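Local atomic coordinates of aminoglycoside N(3)-acetyltransferase III (Serratia marcescens, PDB entry 7LAO), a protein that acetylates the 3-amino group of 2-deoxystreptamine aminoglycosides such as gentamicin, kanamycin and tobramycin with acetyl-CoA, giving bacterial resistance to these antibiotics. Residues M122-P135 and G145-K157. Numbering follows the deposited sequence.
Sequences MVAVGPLAATLTEP and GSPLERFVGHGGK
Arg150 reaches from helix 147-153 to two carbonyls in the last turn of helix 129-133 and one in the loop that follows. Arg150 NE donates to Thr131 O at 2.9 Å. Arg150 NH2 donates to Leu132 O at 2.9 Å. Arg150 NH2 also donates to Pro135 O, at 2.8 Å. Pro135 O is met in its carbonyl plane on a lone pair, whereas Leu132 O is approached from above its plane. The side chain bends at chi3 (-64°), which turns the guanidinium toward these oxygens. On its own segment, NH1 bonds Gly145 O, so all three guanidinium nitrogens are engaged. Pro135, which follows a cis peptide bond, sets CD over one face of the group, 3.6 Å from Arg150 NH1. Ser146 O lies over the opposite face.

Pro147 CB and CG both lie against Leu132 O, with 3.1 Å between Pro147 CB and Leu132 O. Met122 CG is 4.0 Å from Pro147 CB. Leu132 sends CD2 onto the backbone of Phe151, 3.6 Å from Phe151 N. At the outer end, Leu128 CD2 sits over the face of the His154 ring in a CH-pi contact, 4.0 Å from the ring centroid. Strands 56-60 and 23-28 of the central sheet border the apolar part, through Met58 at Pro147 and Leu23 at Leu132 and Phe151.

Arg150 thus takes up oxygens that a further helical turn would otherwise bond. Its positive charge is probably favourable with the partial negative charge at the C-terminal end of helix 129-133. Through Gly145 O, it joins that turn and the loop at Pro135 to the segment leading into helix 147-153.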
ATOM      1  N   MET A 122       6.424   0.124   4.099  1.00 30.84           N
ATOM      2  CA  MET A 122       6.343   0.479   2.689  1.00 30.33           C
ATOM      3  C   MET A 122       7.709   0.302   2.045  1.00 30.23           C
ATOM      4  O   MET A 122       8.724   0.494   2.697  1.00 37.30           O
ATOM      5  CB  MET A 122       5.911   1.941   2.501  1.00 34.06           C
ATOM      6  CG  MET A 122       4.621   2.272   3.181  1.00 40.98           C
ATOM      7  SD  MET A 122       3.187   1.805   2.163  1.00 39.16           S
ATOM      8  CE  MET A 122       1.924   2.201   3.360  1.00 40.10           C
ATOM      9  N   VAL A 123       7.727  -0.054   0.757  1.00 28.23           N
ATOM     10  CA  VAL A 123       8.968  -0.160   0.001  1.00 29.84           C
ATOM     11  C   VAL A 123       8.869   0.906  -1.075  1.00 29.62           C
ATOM     12  O   VAL A 123       7.780   1.129  -1.636  1.00 26.58           O
ATOM     13  CB  VAL A 123       9.194  -1.577  -0.598  1.00 27.33           C
ATOM     14  CG1 VAL A 123       7.954  -2.030  -1.482  1.00 26.34           C
ATOM     15  CG2 VAL A 123      10.425  -1.608  -1.457  1.00 31.61           C
ATOM     16  N   ALA A 124       9.983   1.588  -1.350  1.00 26.61           N
ATOM     17  CA  ALA A 124      10.064   2.582  -2.431  1.00 24.44           C
ATOM     18  C   ALA A 124      11.441   2.558  -3.091  1.00 25.87           C
ATOM     19  O   ALA A 124      12.461   2.267  -2.441  1.00 26.96           O
ATOM     20  CB  ALA A 124       9.780   4.005  -1.959  1.00 23.85           C
ATOM     21  N   VAL A 125      11.470   2.911  -4.378  1.00 25.06           N
ATOM     22  CA  VAL A 125      12.684   2.780  -5.195  1.00 26.25           C
ATOM     23  C   VAL A 125      12.698   3.889  -6.219  1.00 25.88           C
ATOM     24  O   VAL A 125      11.795   3.938  -7.074  1.00 25.04           O
ATOM     25  CB  VAL A 125      12.731   1.446  -5.977  1.00 31.20           C
ATOM     26  CG1 VAL A 125      14.157   1.160  -6.359  1.00 28.64           C
ATOM     27  CG2 VAL A 125      12.036   0.323  -5.255  1.00 34.84           C
ATOM     28  N   GLY A 126      13.767   4.705  -6.218  1.00 26.84           N
ATOM     29  CA  GLY A 126      13.840   5.859  -7.082  1.00 27.21           C
ATOM     30  C   GLY A 126      14.173   7.116  -6.282  1.00 35.86           C
ATOM     31  O   GLY A 126      14.391   7.052  -5.071  1.00 27.30           O
ATOM     32  N   PRO A 127      14.194   8.270  -6.947  1.00 31.65           N
ATOM     33  CA  PRO A 127      14.615   9.517  -6.246  1.00 27.96           C
ATOM     34  C   PRO A 127      13.858   9.782  -4.964  1.00 27.10           C
ATOM     35  O   PRO A 127      14.418  10.437  -4.067  1.00 30.09           O
ATOM     36  CB  PRO A 127      14.339  10.626  -7.281  1.00 29.62           C
ATOM     37  CG  PRO A 127      14.273   9.894  -8.652  1.00 29.16           C
ATOM     38  CD  PRO A 127      13.765   8.504  -8.339  1.00 27.20           C
ATOM     39  N   LEU A 128      12.586   9.407  -4.867  1.00 25.66           N
ATOM     40  CA  LEU A 128      11.796   9.771  -3.694  1.00 25.05           C
ATOM     41  C   LEU A 128      11.853   8.688  -2.631  1.00 25.13           C
ATOM     42  O   LEU A 128      11.105   8.742  -1.668  1.00 25.36           O
ATOM     43  CB  LEU A 128      10.351  10.118  -4.082  1.00 23.75           C
ATOM     44  CG  LEU A 128      10.217  11.451  -4.775  1.00 28.18           C
ATOM     45  CD1 LEU A 128       8.793  11.616  -5.401  1.00 24.62           C
ATOM     46  CD2 LEU A 128      10.484  12.613  -3.740  1.00 31.07           C
ATOM     47  N   ALA A 129      12.814   7.754  -2.711  1.00 25.98           N
ATOM     48  CA  ALA A 129      12.692   6.558  -1.865  1.00 26.13           C
ATOM     49  C   ALA A 129      12.781   6.893  -0.367  1.00 26.92           C
ATOM     50  O   ALA A 129      11.996   6.366   0.427  1.00 28.70           O
ATOM     51  CB  ALA A 129      13.763   5.522  -2.232  1.00 27.53           C
ATOM     52  N   ALA A 130      13.829   7.628   0.056  1.00 28.29           N
ATOM     53  CA  ALA A 130      13.959   7.993   1.477  1.00 31.51           C
ATOM     54  C   ALA A 130      12.857   8.980   1.889  1.00 28.94           C
ATOM     55  O   ALA A 130      12.272   8.868   2.976  1.00 29.50           O
ATOM     56  CB  ALA A 130      15.322   8.620   1.756  1.00 31.60           C
ATOM     57  N   THR A 131      12.584   9.960   1.034  1.00 29.38           N
ATOM     58  CA  THR A 131      11.452  10.879   1.274  1.00 28.44           C
ATOM     59  C   THR A 131      10.167  10.105   1.615  1.00 36.11           C
ATOM     60  O   THR A 131       9.474  10.420   2.590  1.00 32.71           O
ATOM     61  CB  THR A 131      11.233  11.770   0.031  1.00 26.63           C
ATOM     62  OG1 THR A 131      12.385  12.562  -0.210  1.00 30.91           O
ATOM     63  CG2 THR A 131       9.951  12.741   0.183  1.00 26.06           C
ATOM     64  N   LEU A 132       9.863   9.049   0.852  1.00 30.36           N
ATOM     65  CA  LEU A 132       8.622   8.331   1.098  1.00 30.73           C
ATOM     66  C   LEU A 132       8.699   7.469   2.355  1.00 36.58           C
ATOM     67  O   LEU A 132       7.733   7.462   3.151  1.00 32.45           O
ATOM     68  CB  LEU A 132       8.237   7.485  -0.120  1.00 24.91           C
ATOM     69  CG  LEU A 132       7.856   8.396  -1.281  1.00 24.82           C
ATOM     70  CD1 LEU A 132       7.760   7.625  -2.667  1.00 21.60           C
ATOM     71  CD2 LEU A 132       6.540   9.084  -0.960  1.00 26.99           C
ATOM     72  N   THR A 133       9.846   6.788   2.586  1.00 30.86           N
ATOM     73  CA  THR A 133       9.913   5.759   3.617  1.00 27.50           C
ATOM     74  C   THR A 133      10.283   6.268   5.011  1.00 30.62           C
ATOM     75  O   THR A 133      10.226   5.478   5.967  1.00 33.85           O
ATOM     76  CB  THR A 133      10.901   4.654   3.198  1.00 28.17           C
ATOM     77  OG1 THR A 133      12.181   5.226   2.935  1.00 30.87           O
ATOM     78  CG2 THR A 133      10.396   3.966   1.894  1.00 27.39           C
ATOM     79  N   GLU A 134      10.674   7.544   5.158  1.00 32.17           N
ATOM     80  CA  GLU A 134      10.994   8.117   6.469  1.00 33.95           C
ATOM     81  C   GLU A 134      10.318   9.481   6.596  1.00 39.39           C
ATOM     82  O   GLU A 134      10.428  10.304   5.670  1.00 40.34           O
ATOM     83  CB  GLU A 134      12.523   8.288   6.619  1.00 39.52           C
ATOM     84  CG  GLU A 134      13.322   6.992   6.667  1.00 38.29           C
ATOM     85  CD  GLU A 134      14.827   7.257   6.772  1.00 57.91           C
ATOM     86  OE1 GLU A 134      15.573   6.992   5.786  1.00 55.46           O
ATOM     87  OE2 GLU A 134      15.247   7.792   7.839  1.00 65.39           O
ATOM     88  N   PRO A 135       9.686   9.800   7.746  1.00 33.90           N
ATOM     89  CA  PRO A 135       9.515   8.931   8.910  1.00 37.04           C
ATOM     90  C   PRO A 135       8.331   7.985   8.782  1.00 37.89           C
ATOM     91  O   PRO A 135       7.490   8.152   7.880  1.00 36.98           O
ATOM     92  CB  PRO A 135       9.323   9.946  10.061  1.00 43.18           C
ATOM     93  CG  PRO A 135       8.580  11.063   9.373  1.00 39.12           C
ATOM     94  CD  PRO A 135       9.083  11.127   7.951  1.00 32.61           C
ATOM     95  N   GLY A 145       1.309  12.183   8.361  1.00 39.52           N
ATOM     96  CA  GLY A 145       2.670  11.820   8.713  1.00 45.43           C
ATOM     97  C   GLY A 145       3.174  10.540   8.098  1.00 42.32           C
ATOM     98  O   GLY A 145       4.382  10.248   8.200  1.00 38.14           O
ATOM     99  N   SER A 146       2.318   9.783   7.434  1.00 32.04           N
ATOM    100  CA  SER A 146       2.689   8.473   6.918  1.00 35.37           C
ATOM    101  C   SER A 146       3.316   8.617   5.548  1.00 27.18           C
ATOM    102  O   SER A 146       3.186   9.642   4.901  1.00 25.61           O
ATOM    103  CB  SER A 146       1.459   7.585   6.839  1.00 36.47           C
ATOM    104  OG  SER A 146       0.736   7.940   5.682  1.00 34.82           O
ATOM    105  N   PRO A 147       3.990   7.587   5.048  1.00 30.64           N
ATOM    106  CA  PRO A 147       4.370   7.603   3.621  1.00 32.42           C
ATOM    107  C   PRO A 147       3.213   7.874   2.638  1.00 28.40           C
ATOM    108  O   PRO A 147       3.482   8.422   1.551  1.00 22.24           O
ATOM    109  CB  PRO A 147       4.956   6.204   3.409  1.00 30.58           C
ATOM    110  CG  PRO A 147       5.562   5.855   4.745  1.00 30.74           C
ATOM    111  CD  PRO A 147       4.587   6.446   5.765  1.00 39.61           C
ATOM    112  N   LEU A 148       1.959   7.516   2.975  1.00 28.91           N
ATOM    113  CA  LEU A 148       0.827   7.785   2.068  1.00 31.76           C
ATOM    114  C   LEU A 148       0.606   9.285   1.906  1.00 31.82           C
ATOM    115  O   LEU A 148       0.303   9.770   0.796  1.00 26.51           O
ATOM    116  CB  LEU A 148      -0.465   7.151   2.596  1.00 28.74           C
ATOM    117  CG  LEU A 148      -0.549   5.641   2.533  1.00 35.19           C
ATOM    118  CD1 LEU A 148      -1.992   5.269   2.875  1.00 34.88           C
ATOM    119  CD2 LEU A 148      -0.138   5.109   1.130  1.00 32.95           C
ATOM    120  N   GLU A 149       0.772  10.036   2.999  1.00 28.30           N
ATOM    121  CA  GLU A 149       0.576  11.481   2.901  1.00 32.65           C
ATOM    122  C   GLU A 149       1.583  12.084   1.937  1.00 32.67           C
ATOM    123  O   GLU A 149       1.242  12.961   1.137  1.00 28.32           O
ATOM    124  CB  GLU A 149       0.679  12.165   4.291  1.00 32.35           C
ATOM    125  CG  GLU A 149       0.811  13.715   4.170  1.00 32.60           C
ATOM    126  CD  GLU A 149       0.946  14.455   5.518  1.00 45.33           C
ATOM    127  OE1 GLU A 149       0.510  15.621   5.588  1.00 54.76           O
ATOM    128  OE2 GLU A 149       1.526  13.901   6.472  1.00 42.08           O
ATOM    129  N   ARG A 150       2.832  11.599   1.967  1.00 30.72           N
ATOM    130  CA  ARG A 150       3.827  12.174   1.072  1.00 25.25           C
ATOM    131  C   ARG A 150       3.665  11.654  -0.342  1.00 21.36           C
ATOM    132  O   ARG A 150       3.985  12.366  -1.299  1.00 25.22           O
ATOM    133  CB  ARG A 150       5.243  11.919   1.640  1.00 27.84           C
ATOM    134  CG  ARG A 150       5.374  12.643   3.045  1.00 28.24           C
ATOM    135  CD  ARG A 150       6.762  12.522   3.687  1.00 30.45           C
ATOM    136  NE  ARG A 150       7.073  11.117   4.007  1.00 33.35           N
ATOM    137  CZ  ARG A 150       6.720  10.481   5.127  1.00 32.39           C
ATOM    138  NH1 ARG A 150       6.031  11.072   6.082  1.00 32.42           N
ATOM    139  NH2 ARG A 150       7.080   9.247   5.305  1.00 29.34           N
ATOM    140  N   PHE A 151       3.215  10.416  -0.488  1.00 21.74           N
ATOM    141  CA  PHE A 151       2.901   9.865  -1.812  1.00 22.35           C
ATOM    142  C   PHE A 151       1.840  10.726  -2.502  1.00 24.06           C
ATOM    143  O   PHE A 151       2.006  11.113  -3.670  1.00 21.67           O
ATOM    144  CB  PHE A 151       2.433   8.421  -1.653  1.00 19.88           C
ATOM    145  CG  PHE A 151       1.773   7.826  -2.908  1.00 24.43           C
ATOM    146  CD1 PHE A 151       2.536   7.409  -4.020  1.00 29.03           C
ATOM    147  CD2 PHE A 151       0.415   7.645  -2.932  1.00 24.43           C
ATOM    148  CE1 PHE A 151       1.877   6.834  -5.161  1.00 24.33           C
ATOM    149  CE2 PHE A 151      -0.249   7.060  -4.053  1.00 26.08           C
ATOM    150  CZ  PHE A 151       0.471   6.684  -5.152  1.00 28.47           C
ATOM    151  N   VAL A 152       0.795  11.117  -1.755  1.00 23.39           N
ATOM    152  CA  VAL A 152      -0.243  12.023  -2.302  1.00 24.47           C
ATOM    153  C   VAL A 152       0.342  13.397  -2.590  1.00 28.93           C
ATOM    154  O   VAL A 152       0.138  13.944  -3.676  1.00 23.11           O
ATOM    155  CB  VAL A 152      -1.433  12.136  -1.335  1.00 22.95           C
ATOM    156  CG1 VAL A 152      -2.467  13.176  -1.827  1.00 29.21           C
ATOM    157  CG2 VAL A 152      -2.033  10.766  -1.151  1.00 19.88           C
ATOM    158  N   GLY A 153       1.118  13.969  -1.620  1.00 21.18           N
ATOM    159  CA  GLY A 153       1.685  15.300  -1.832  1.00 25.26           C
ATOM    160  C   GLY A 153       2.646  15.399  -3.006  1.00 29.21           C
ATOM    161  O   GLY A 153       2.806  16.469  -3.601  1.00 28.58           O
ATOM    162  N   HIS A 154       3.298  14.298  -3.375  1.00 27.22           N
ATOM    163  CA  HIS A 154       4.208  14.294  -4.507  1.00 23.12           C
ATOM    164  C   HIS A 154       3.512  13.879  -5.815  1.00 23.43           C
ATOM    165  O   HIS A 154       4.184  13.608  -6.806  1.00 27.56           O
ATOM    166  CB  HIS A 154       5.419  13.366  -4.213  1.00 23.38           C
ATOM    167  CG  HIS A 154       6.406  14.012  -3.287  1.00 28.11           C
ATOM    168  ND1 HIS A 154       7.362  14.883  -3.739  1.00 34.00           N
ATOM    169  CD2 HIS A 154       6.531  13.970  -1.939  1.00 34.03           C
ATOM    170  CE1 HIS A 154       8.055  15.348  -2.707  1.00 42.74           C
ATOM    171  NE2 HIS A 154       7.555  14.829  -1.596  1.00 38.67           N
ATOM    172  N   GLY A 155       2.200  13.857  -5.835  1.00 25.16           N
ATOM    173  CA  GLY A 155       1.500  13.611  -7.080  1.00 25.34           C
ATOM    174  C   GLY A 155       1.539  12.154  -7.525  1.00 22.16           C
ATOM    175  O   GLY A 155       1.682  11.884  -8.720  1.00 21.57           O
ATOM    176  N   GLY A 156       1.478  11.209  -6.595  1.00 20.91           N
ATOM    177  CA  GLY A 156       1.580   9.816  -6.982  1.00 22.68           C
ATOM    178  C   GLY A 156       0.358   9.325  -7.762  1.00 19.92           C
ATOM    179  O   GLY A 156      -0.719   9.928  -7.775  1.00 20.16           O
ATOM    180  N   LYS A 157       0.553   8.228  -8.483  1.00 19.28           N
ATOM    181  CA  LYS A 157      -0.531   7.532  -9.187  1.00 20.41           C
ATOM    182  C   LYS A 157      -0.629   6.114  -8.638  1.00 24.43           C
ATOM    183  O   LYS A 157       0.376   5.521  -8.217  1.00 21.49           O
ATOM    184  CB  LYS A 157      -0.293   7.485 -10.680  1.00 22.72           C
ATOM    185  CG  LYS A 157      -0.230   8.851 -11.345  1.00 27.08           C
ATOM    186  CD  LYS A 157       0.017   8.676 -12.804  1.00 43.82           C
ATOM    187  CE  LYS A 157       0.161   9.962 -13.574  1.00 46.86           C
ATOM    188  NZ  LYS A 157       0.532   9.528 -14.984  1.00 51.86           N
TER